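Side-chain contacts in putative capsular polysaccharide biosynthesis protein (Streptococcus pneumoniae serotype 4, PDB 6EWJ), which probably transfers an amino group to a nucleotide-linked sugar with the help of pyridoxal phosphate, serving teichoic acid biosynthesis in the pneumococcus: residues A87-A92 with I133-A138; V105-Q110 with F114-D119; L120-I125 with Y144-Q149. All coordinates share one frame; numbering follows the deposited sequence.

Contact 1: residues A87-A92 with I133-A138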
loop_
_atom_site.group_PDB
_atom_site.type_symbol
_atom_site.label_atom_id
_atom_site.label_comp_id
_atom_site.label_asym_id
_atom_site.label_seq_id
_atom_site.Cartn_x
_atom_site.Cartn_y
_atom_site.Cartn_z
ATOM N N ALA A 87 -17.650 18.292 6.000
ATOM C CA ALA A 87 -16.790 18.844 7.046
ATOM C C ALA A 87 -16.674 17.870 8.221
ATOM O O ALA A 87 -15.642 17.861 8.924
ATOM C CB ALA A 87 -17.301 20.196 7.483
ATOM N N MET A 88 -17.667 16.973 8.353
ATOM C CA MET A 88 -17.740 15.971 9.393
ATOM C C MET A 88 -17.451 14.622 8.762
ATOM O O MET A 88 -18.340 13.922 8.264
ATOM C CB MET A 88 -19.129 15.991 10.055
ATOM C CG MET A 88 -19.470 14.782 10.963
ATOM S SD MET A 88 -18.244 14.569 12.255
ATOM C CE MET A 88 -18.388 16.169 13.016
ATOM N N THR A 89 -16.163 14.255 8.749
ATOM C CA THR A 89 -15.747 12.921 8.317
ATOM C C THR A 89 -14.328 12.621 8.817
ATOM O O THR A 89 -13.691 13.456 9.448
ATOM C CB THR A 89 -15.799 12.761 6.794
ATOM O OG1 THR A 89 -15.548 11.387 6.448
ATOM C CG2 THR A 89 -14.804 13.646 6.096
ATOM N N TYR A 90 -13.879 11.386 8.561
ATOM C CA TYR A 90 -12.546 10.977 8.882
ATOM C C TYR A 90 -11.532 11.605 7.912
ATOM O O TYR A 90 -11.849 11.807 6.731
ATOM C CB TYR A 90 -12.453 9.449 8.804
ATOM C CG TYR A 90 -11.101 8.894 9.262
ATOM C CD1 TYR A 90 -10.591 9.164 10.536
ATOM C CD2 TYR A 90 -10.385 8.014 8.450
ATOM C CE1 TYR A 90 -9.358 8.638 10.962
ATOM C CE2 TYR A 90 -9.148 7.498 8.870
ATOM C CZ TYR A 90 -8.643 7.815 10.115
ATOM O OH TYR A 90 -7.427 7.236 10.505
ATOM N N THR A 91 -10.309 11.884 8.381
ATOM C CA THR A 91 -9.324 12.522 7.519
ATOM C C THR A 91 -9.107 11.822 6.145
ATOM O O THR A 91 -8.890 12.505 5.138
ATOM C CB THR A 91 -7.943 12.692 8.200
ATOM O OG1 THR A 91 -7.070 13.374 7.304
ATOM C CG2 THR A 91 -7.324 11.368 8.631
ATOM N N ALA A 92 -9.107 10.482 6.143
ATOM C CA ALA A 92 -8.870 9.705 4.938
ATOM C C ALA A 92 -9.844 9.992 3.760
ATOM O O ALA A 92 -9.427 9.857 2.598
ATOM C CB ALA A 92 -8.863 8.256 5.273
ATOM N N ILE A 133 -17.890 13.171 -2.451
ATOM C CA ILE A 133 -17.657 12.027 -1.555
ATOM C C ILE A 133 -18.548 12.084 -0.277
ATOM O O ILE A 133 -18.100 12.572 0.766
ATOM C CB ILE A 133 -16.138 11.889 -1.147
ATOM C CG1 ILE A 133 -15.222 11.975 -2.380
ATOM C CG2 ILE A 133 -15.899 10.557 -0.396
ATOM C CD1 ILE A 133 -13.715 11.863 -2.079
ATOM N N PRO A 134 -19.792 11.567 -0.338
ATOM C CA PRO A 134 -20.529 11.338 0.891
ATOM C C PRO A 134 -19.869 10.252 1.755
ATOM O O PRO A 134 -19.278 9.303 1.194
ATOM C CB PRO A 134 -21.902 10.820 0.388
ATOM C CG PRO A 134 -21.914 11.009 -1.101
ATOM C CD PRO A 134 -20.459 10.921 -1.488
ATOM N N VAL A 135 -20.024 10.360 3.070
ATOM C CA VAL A 135 -19.607 9.318 3.978
ATOM C C VAL A 135 -20.802 8.643 4.630
ATOM O O VAL A 135 -21.725 9.317 5.144
ATOM C CB VAL A 135 -18.626 9.835 5.057
ATOM C CG1 VAL A 135 -19.222 10.909 5.936
ATOM C CG2 VAL A 135 -18.134 8.721 5.952
ATOM N N GLU A 136 -20.776 7.325 4.644
ATOM C CA GLU A 136 -21.878 6.553 5.142
ATOM C C GLU A 136 -21.574 6.296 6.628
ATOM O O GLU A 136 -21.236 5.205 7.069
ATOM C CB GLU A 136 -22.095 5.266 4.346
ATOM C CG GLU A 136 -21.851 5.337 2.856
ATOM C CD GLU A 136 -22.750 6.279 2.069
ATOM O OE1 GLU A 136 -23.666 6.940 2.618
ATOM O OE2 GLU A 136 -22.488 6.370 0.839
ATOM N N LEU A 137 -21.702 7.365 7.412
ATOM C CA LEU A 137 -21.221 7.350 8.783
ATOM C C LEU A 137 -21.923 6.303 9.624
ATOM O O LEU A 137 -23.170 6.249 9.646
ATOM C CB LEU A 137 -21.412 8.702 9.444
ATOM C CG LEU A 137 -20.769 8.827 10.823
ATOM C CD1 LEU A 137 -19.249 8.953 10.725
ATOM C CD2 LEU A 137 -21.325 10.079 11.506
ATOM N N ALA A 138 -21.124 5.534 10.374
ATOM C CA ALA A 138 -21.575 4.478 11.250
ATOM C C ALA A 138 -22.317 3.324 10.553
ATOM O O ALA A 138 -22.769 2.401 11.219
ATOM C CB ALA A 138 -22.413 5.053 12.371
#
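The loops 87-92 and 133-138, which follow strands 82-86 and 129-132, come closest at T89 and V135, whose CA atoms lie 6.8 Å apart with no hydrogen bond between the two backbones. V135 sends its side chain toward the other loop, and the T89 hydroxyl meets it where its two methyl branches part: OG1 of T89 is 3.7 Å from CB of V135 and about as far from CG1 and CG2. On the threonine, OG1 lies opposite the backbone N across the first torsion (chi1 -173°), which carries the oxygen to the valine. CG1 of V135 also lies 3.9 Å from the carbonyl O of M88. The polar need of the T89 hydroxyl is met by S93 OG at the start of helix 92-99. Outside the pair, M88 approaches Y351, while V135 packs on D176 and stands about 5 Å, side chain to side chain, from H179. Both Y351 and H179 bind pyridoxal phosphate in a structure of this protein; the cofactor is absent from this model. Beside that pocket, then, oxygens of 87-92 rest against valine carbons in a buried van der Waals contact: with its hydroxyl held by S93, T89 gives V135 shape and not a bond.

Contact 2: residues V105-Q110 with F114-D119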
loop_
_atom_site.group_PDB
_atom_site.type_symbol
_atom_site.label_atom_id
_atom_site.label_comp_id
_atom_site.label_asym_id
_atom_site.label_seq_id
_atom_site.Cartn_x
_atom_site.Cartn_y
_atom_site.Cartn_z
ATOM N N VAL A 105 -13.195 20.749 -1.177
ATOM C CA VAL A 105 -14.212 21.715 -0.857
ATOM C C VAL A 105 -15.126 21.072 0.197
ATOM O O VAL A 105 -15.783 20.075 -0.071
ATOM C CB VAL A 105 -15.068 22.077 -2.089
ATOM C CG1 VAL A 105 -16.165 23.038 -1.704
ATOM C CG2 VAL A 105 -14.222 22.683 -3.182
ATOM N N MET A 106 -15.152 21.637 1.396
ATOM C CA MET A 106 -15.900 21.068 2.504
ATOM C C MET A 106 -17.278 21.696 2.557
ATOM O O MET A 106 -17.434 22.887 2.217
ATOM C CB MET A 106 -15.149 21.304 3.823
ATOM C CG MET A 106 -13.788 20.630 3.865
ATOM S SD MET A 106 -13.045 20.741 5.507
ATOM C CE MET A 106 -11.386 20.271 5.025
ATOM N N VAL A 107 -18.249 20.889 2.971
ATOM C CA VAL A 107 -19.643 21.339 3.086
ATOM C C VAL A 107 -20.141 21.002 4.488
ATOM O O VAL A 107 -19.894 19.909 4.981
ATOM C CB VAL A 107 -20.536 20.682 2.028
ATOM C CG1 VAL A 107 -21.978 21.122 2.187
ATOM C CG2 VAL A 107 -20.053 21.043 0.632
ATOM N N ASP A 108 -20.855 21.954 5.104
ATOM C CA ASP A 108 -21.365 21.770 6.449
ATOM C C ASP A 108 -22.482 20.744 6.450
ATOM O O ASP A 108 -23.061 20.430 5.389
ATOM C CB ASP A 108 -21.869 23.098 7.077
ATOM C CG ASP A 108 -21.840 23.079 8.590
ATOM O OD1 ASP A 108 -21.317 22.100 9.194
ATOM O OD2 ASP A 108 -22.295 24.063 9.200
ATOM N N ILE A 109 -22.792 20.231 7.625
ATOM C CA ILE A 109 -23.734 19.170 7.755
ATOM C C ILE A 109 -25.062 19.727 8.261
ATOM O O ILE A 109 -25.210 20.939 8.430
ATOM C CB ILE A 109 -23.168 18.033 8.636
ATOM C CG1 ILE A 109 -22.942 18.488 10.078
ATOM C CG2 ILE A 109 -21.871 17.505 8.012
ATOM C CD1 ILE A 109 -22.836 17.354 11.071
ATOM N N GLN A 110 -26.045 18.851 8.428
ATOM C CA GLN A 110 -27.380 19.246 8.853
ATOM C C GLN A 110 -27.444 19.334 10.385
ATOM O O GLN A 110 -26.503 18.954 11.077
ATOM C CB GLN A 110 -28.426 18.263 8.308
ATOM C CG GLN A 110 -28.405 18.113 6.781
ATOM C CD GLN A 110 -29.385 17.056 6.260
ATOM O OE1 GLN A 110 -30.435 16.815 6.860
ATOM N NE2 GLN A 110 -29.078 16.469 5.097
ATOM N N PHE A 114 -25.551 13.594 10.496
ATOM C CA PHE A 114 -24.204 13.776 9.997
ATOM C C PHE A 114 -24.168 14.202 8.549
ATOM O O PHE A 114 -23.115 14.675 8.082
ATOM C CB PHE A 114 -23.398 12.489 10.177
ATOM C CG PHE A 114 -23.921 11.347 9.365
ATOM C CD1 PHE A 114 -23.534 11.198 8.054
ATOM C CD2 PHE A 114 -24.901 10.504 9.900
ATOM C CE1 PHE A 114 -24.019 10.181 7.313
ATOM C CE2 PHE A 114 -25.400 9.488 9.156
ATOM C CZ PHE A 114 -24.965 9.320 7.854
ATOM N N GLU A 115 -25.249 13.967 7.802
ATOM C CA GLU A 115 -25.210 14.175 6.356
ATOM C C GLU A 115 -24.993 15.627 5.995
ATOM O O GLU A 115 -25.359 16.540 6.755
ATOM C CB GLU A 115 -26.484 13.691 5.682
ATOM C CG GLU A 115 -26.709 12.165 5.664
ATOM C CD GLU A 115 -27.938 11.808 4.839
ATOM O OE1 GLU A 115 -27.965 12.167 3.648
ATOM O OE2 GLU A 115 -28.884 11.141 5.359
ATOM N N MET A 116 -24.382 15.845 4.839
ATOM C CA MET A 116 -24.221 17.184 4.296
ATOM C C MET A 116 -25.597 17.861 4.149
ATOM O O MET A 116 -26.619 17.198 3.832
ATOM C CB MET A 116 -23.529 17.166 2.947
ATOM C CG MET A 116 -22.035 16.950 3.046
ATOM S SD MET A 116 -21.203 16.956 1.465
ATOM C CE MET A 116 -21.794 15.370 0.811
ATOM N N ASP A 117 -25.623 19.158 4.452
ATOM C CA ASP A 117 -26.726 20.006 4.099
ATOM C C ASP A 117 -26.673 20.110 2.581
ATOM O O ASP A 117 -25.711 20.616 2.029
ATOM C CB ASP A 117 -26.560 21.370 4.803
ATOM C CG ASP A 117 -27.621 22.378 4.428
ATOM O OD1 ASP A 117 -28.046 22.431 3.260
ATOM O OD2 ASP A 117 -27.984 23.179 5.309
ATOM N N TYR A 118 -27.703 19.578 1.905
ATOM C CA TYR A 118 -27.640 19.393 0.447
ATOM C C TYR A 118 -27.906 20.664 -0.312
ATOM O O TYR A 118 -27.636 20.713 -1.501
ATOM C CB TYR A 118 -28.562 18.220 -0.008
ATOM C CG TYR A 118 -28.064 16.916 0.530
ATOM C CD1 TYR A 118 -26.868 16.377 0.062
ATOM C CD2 TYR A 118 -28.703 16.255 1.563
ATOM C CE1 TYR A 118 -26.363 15.194 0.540
ATOM C CE2 TYR A 118 -28.181 15.062 2.073
ATOM C CZ TYR A 118 -26.973 14.545 1.553
ATOM O OH TYR A 118 -26.387 13.360 2.023
ATOM N N ASP A 119 -28.480 21.659 0.376
ATOM C CA ASP A 119 -28.636 22.990 -0.182
ATOM C C ASP A 119 -27.266 23.628 -0.235
ATOM O O ASP A 119 -26.894 24.192 -1.267
ATOM C CB ASP A 119 -29.565 23.860 0.670
ATOM C CG ASP A 119 -30.993 23.319 0.717
ATOM O OD1 ASP A 119 -31.499 22.859 -0.338
ATOM O OD2 ASP A 119 -31.630 23.406 1.794
#
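Q110 grips the returning chain twice. Its backbone N donates to the carbonyl O of E115 (2.9 Å), and its side-chain NE2 donates to the carbonyl O of M116 at 2.9 Å. The second bond is nearly straight (177°) and lies in the plane of the Q110 amide, yet it reaches the oxygen from 39° above the carbonyl plane. The extended glutamine chain brings NE2 obliquely to CD2 and CE2 of Y118, with amide and ring planes 77° apart; M116 O itself lies 3.1 Å above one face of that ring, offset toward the rim. One step back, D117 N bonds D108 O, which together with Q110 N to E115 O makes the single bridge between I109 and M116. Next to it, M116 SD lies 3.8 Å from V107 CB.

Farther out, Y118 OH and E115 OE1 are 2.6 Å apart, the carboxylate using its anti lone pair; OE1 also accepts from D143 N. D117 caps helix 118-124: its OD1 accepts from L120 N and, weakly, from D119 N. The D108 carboxylate takes K372 N and A373 N of helix 371-378. This is the loop that returns from edge strand 103-107 into an N-capped helix, part of the large α/β domain of this aminotransferase fold.

Contact 3: residues L120-I125 with Y144-Q149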
loop_
_atom_site.group_PDB
_atom_site.type_symbol
_atom_site.label_atom_id
_atom_site.label_comp_id
_atom_site.label_asym_id
_atom_site.label_seq_id
_atom_site.Cartn_x
_atom_site.Cartn_y
_atom_site.Cartn_z
ATOM N N LEU A 120 -26.539 23.540 0.877
ATOM C CA LEU A 120 -25.174 24.066 0.912
ATOM C C LEU A 120 -24.262 23.294 -0.059
ATOM O O LEU A 120 -23.369 23.877 -0.645
ATOM C CB LEU A 120 -24.615 24.036 2.328
ATOM C CG LEU A 120 -25.229 24.990 3.374
ATOM C CD1 LEU A 120 -24.565 24.752 4.716
ATOM C CD2 LEU A 120 -25.100 26.459 2.983
ATOM N N LEU A 121 -24.524 21.996 -0.242
ATOM C CA LEU A 121 -23.820 21.199 -1.280
ATOM C C LEU A 121 -24.028 21.753 -2.683
ATOM O O LEU A 121 -23.063 21.991 -3.418
ATOM C CB LEU A 121 -24.292 19.760 -1.246
ATOM C CG LEU A 121 -23.779 18.797 -2.338
ATOM C CD1 LEU A 121 -22.290 18.783 -2.313
ATOM C CD2 LEU A 121 -24.280 17.405 -2.166
ATOM N N GLU A 122 -25.300 22.016 -3.033
ATOM C CA GLU A 122 -25.623 22.707 -4.294
ATOM C C GLU A 122 -24.824 24.007 -4.465
ATOM O O GLU A 122 -24.236 24.253 -5.528
ATOM C CB GLU A 122 -27.132 23.041 -4.401
ATOM C CG GLU A 122 -27.985 21.866 -4.794
ATOM C CD GLU A 122 -29.457 22.198 -4.860
ATOM O OE1 GLU A 122 -29.823 23.384 -4.891
ATOM O OE2 GLU A 122 -30.273 21.265 -4.904
ATOM N N GLN A 123 -24.814 24.830 -3.417
ATOM C CA GLN A 123 -24.084 26.110 -3.445
ATOM C C GLN A 123 -22.574 25.961 -3.649
ATOM O O GLN A 123 -21.976 26.784 -4.300
ATOM C CB GLN A 123 -24.286 26.880 -2.154
ATOM C CG GLN A 123 -25.687 27.384 -1.921
ATOM C CD GLN A 123 -25.823 28.062 -0.569
ATOM O OE1 GLN A 123 -24.842 28.608 -0.025
ATOM N NE2 GLN A 123 -27.041 28.055 -0.019
ATOM N N ALA A 124 -21.992 24.910 -3.081
ATOM C CA ALA A 124 -20.552 24.660 -3.183
ATOM C C ALA A 124 -20.098 24.154 -4.557
ATOM O O ALA A 124 -18.892 24.195 -4.859
ATOM C CB ALA A 124 -20.116 23.670 -2.117
ATOM N N ILE A 125 -21.032 23.724 -5.392
ATOM C CA ILE A 125 -20.707 23.240 -6.748
ATOM C C ILE A 125 -20.262 24.376 -7.682
ATOM O O ILE A 125 -20.892 25.419 -7.760
ATOM C CB ILE A 125 -21.886 22.407 -7.355
ATOM C CG1 ILE A 125 -21.939 21.049 -6.672
ATOM C CG2 ILE A 125 -21.755 22.223 -8.862
ATOM C CD1 ILE A 125 -23.192 20.239 -6.930
ATOM N N TYR A 144 -29.311 9.338 -1.196
ATOM C CA TYR A 144 -28.831 9.271 -2.588
ATOM C C TYR A 144 -29.820 9.847 -3.599
ATOM O O TYR A 144 -29.390 10.451 -4.568
ATOM C CB TYR A 144 -28.288 7.888 -2.958
ATOM C CG TYR A 144 -26.857 7.758 -2.525
ATOM C CD1 TYR A 144 -26.534 7.324 -1.246
ATOM C CD2 TYR A 144 -25.815 8.164 -3.376
ATOM C CE1 TYR A 144 -25.208 7.226 -0.837
ATOM C CE2 TYR A 144 -24.490 8.091 -2.973
ATOM C CZ TYR A 144 -24.196 7.619 -1.710
ATOM O OH TYR A 144 -22.897 7.562 -1.287
ATOM N N ASP A 145 -31.128 9.727 -3.370
ATOM C CA ASP A 145 -32.064 10.375 -4.258
ATOM C C ASP A 145 -31.793 11.871 -4.349
ATOM O O ASP A 145 -31.807 12.417 -5.439
ATOM C CB ASP A 145 -33.528 10.133 -3.851
ATOM C CG ASP A 145 -33.972 8.674 -4.088
ATOM O OD1 ASP A 145 -33.229 7.886 -4.688
ATOM O OD2 ASP A 145 -35.094 8.346 -3.641
ATOM N N ARG A 146 -31.556 12.512 -3.218
ATOM C CA ARG A 146 -31.246 13.940 -3.217
ATOM C C ARG A 146 -29.878 14.230 -3.856
ATOM O O ARG A 146 -29.752 15.102 -4.711
ATOM C CB ARG A 146 -31.272 14.492 -1.806
ATOM C CG ARG A 146 -31.025 15.988 -1.715
ATOM C CD ARG A 146 -32.068 16.809 -2.493
ATOM N NE ARG A 146 -31.651 18.207 -2.613
ATOM C CZ ARG A 146 -31.749 19.131 -1.661
ATOM N NH1 ARG A 146 -32.248 18.846 -0.467
ATOM N NH2 ARG A 146 -31.315 20.366 -1.915
ATOM N N LEU A 147 -28.872 13.469 -3.473
ATOM C CA LEU A 147 -27.521 13.632 -4.098
ATOM C C LEU A 147 -27.548 13.555 -5.631
ATOM O O LEU A 147 -27.014 14.425 -6.294
ATOM C CB LEU A 147 -26.553 12.595 -3.544
ATOM C CG LEU A 147 -26.023 12.934 -2.167
ATOM C CD1 LEU A 147 -25.504 11.708 -1.402
ATOM C CD2 LEU A 147 -24.892 13.971 -2.357
ATOM N N PHE A 148 -28.212 12.525 -6.184
ATOM C CA PHE A 148 -28.312 12.398 -7.660
ATOM C C PHE A 148 -29.129 13.535 -8.311
ATOM O O PHE A 148 -28.827 13.951 -9.426
ATOM C CB PHE A 148 -28.835 11.008 -8.086
ATOM C CG PHE A 148 -27.760 9.941 -8.087
ATOM C CD1 PHE A 148 -26.772 9.941 -9.069
ATOM C CD2 PHE A 148 -27.715 8.955 -7.104
ATOM C CE1 PHE A 148 -25.753 8.987 -9.063
ATOM C CE2 PHE A 148 -26.729 7.971 -7.125
ATOM C CZ PHE A 148 -25.724 8.006 -8.090
ATOM N N GLN A 149 -30.127 14.038 -7.592
ATOM C CA GLN A 149 -30.915 15.230 -8.036
ATOM C C GLN A 149 -30.027 16.476 -8.120
ATOM O O GLN A 149 -30.087 17.210 -9.095
ATOM C CB GLN A 149 -32.083 15.487 -7.073
ATOM C CG GLN A 149 -33.190 14.442 -7.149
ATOM C CD GLN A 149 -34.243 14.549 -6.024
ATOM O OE1 GLN A 149 -34.119 15.343 -5.099
ATOM N NE2 GLN A 149 -35.277 13.714 -6.102
#
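The R146 guanidinium meets E122 with its edge: OE2 of the glutamate lies almost in the guanidinium plane, 3.3 Å from NH2. The bond is nearly straight at the hydrogen, but the carboxylate is turned steeply, its plane 74° from that of the guanidinium, so NH2 comes to OE2 from above the carboxylate, 68° out of its plane. It is a long, single-point salt bridge, and the two side chains cross at about a right angle. The other flat group, the Y144 ring, has CD1 of L147 over the centre of one face, 4.0 Å above it, within the same helix.

The arginine gets to the glutamate through a bend at chi2 (60°), with chi1 and chi3 extended. Its NH2 has a stronger partner in D119 OD1, one turn back on the glutamate's helix; the two acids share the arginine's positive charge, which probably eases their closeness. E122 OE1 has a long, weak ion pair with K153.

Deeper, the leucines touch by one methyl each, CD2 of L121 to CD2 of L147 at 3.5 Å, a tight approach with the side chains again nearly perpendicular. L121 rests on I84 and L147 on I173, both strand residues of the central sheet. Helices 118-124 and 144-153 thus lie side by side against that sheet, joined by an apolar contact near the strands and an ion pair farther out, the layering of an α/β fold.

In the fold
Contact 2 is nested within the loop closed by contact 1; contact 3 begins after contact 2 ends, and its segments alternate with those of contact 1. Centres of contacts 2 and 3 are about 9 Å apart, of contacts 1 and 2 about 11 Å, and of contacts 1 and 3 about 16 Å. Contacts 2 and 3 share helix 118-124, and D119 of one salt-bridges R146 of the other. Contact 1 meets contact 2 where A87 pairs with V107 and L137 packs on F114, and meets contact 3 through E136 and Y144. Together they join parallel strands 82-86, 103-107 and 129-132 to their flanking helices, running from the cofactor pocket outward to the domain's helical layer.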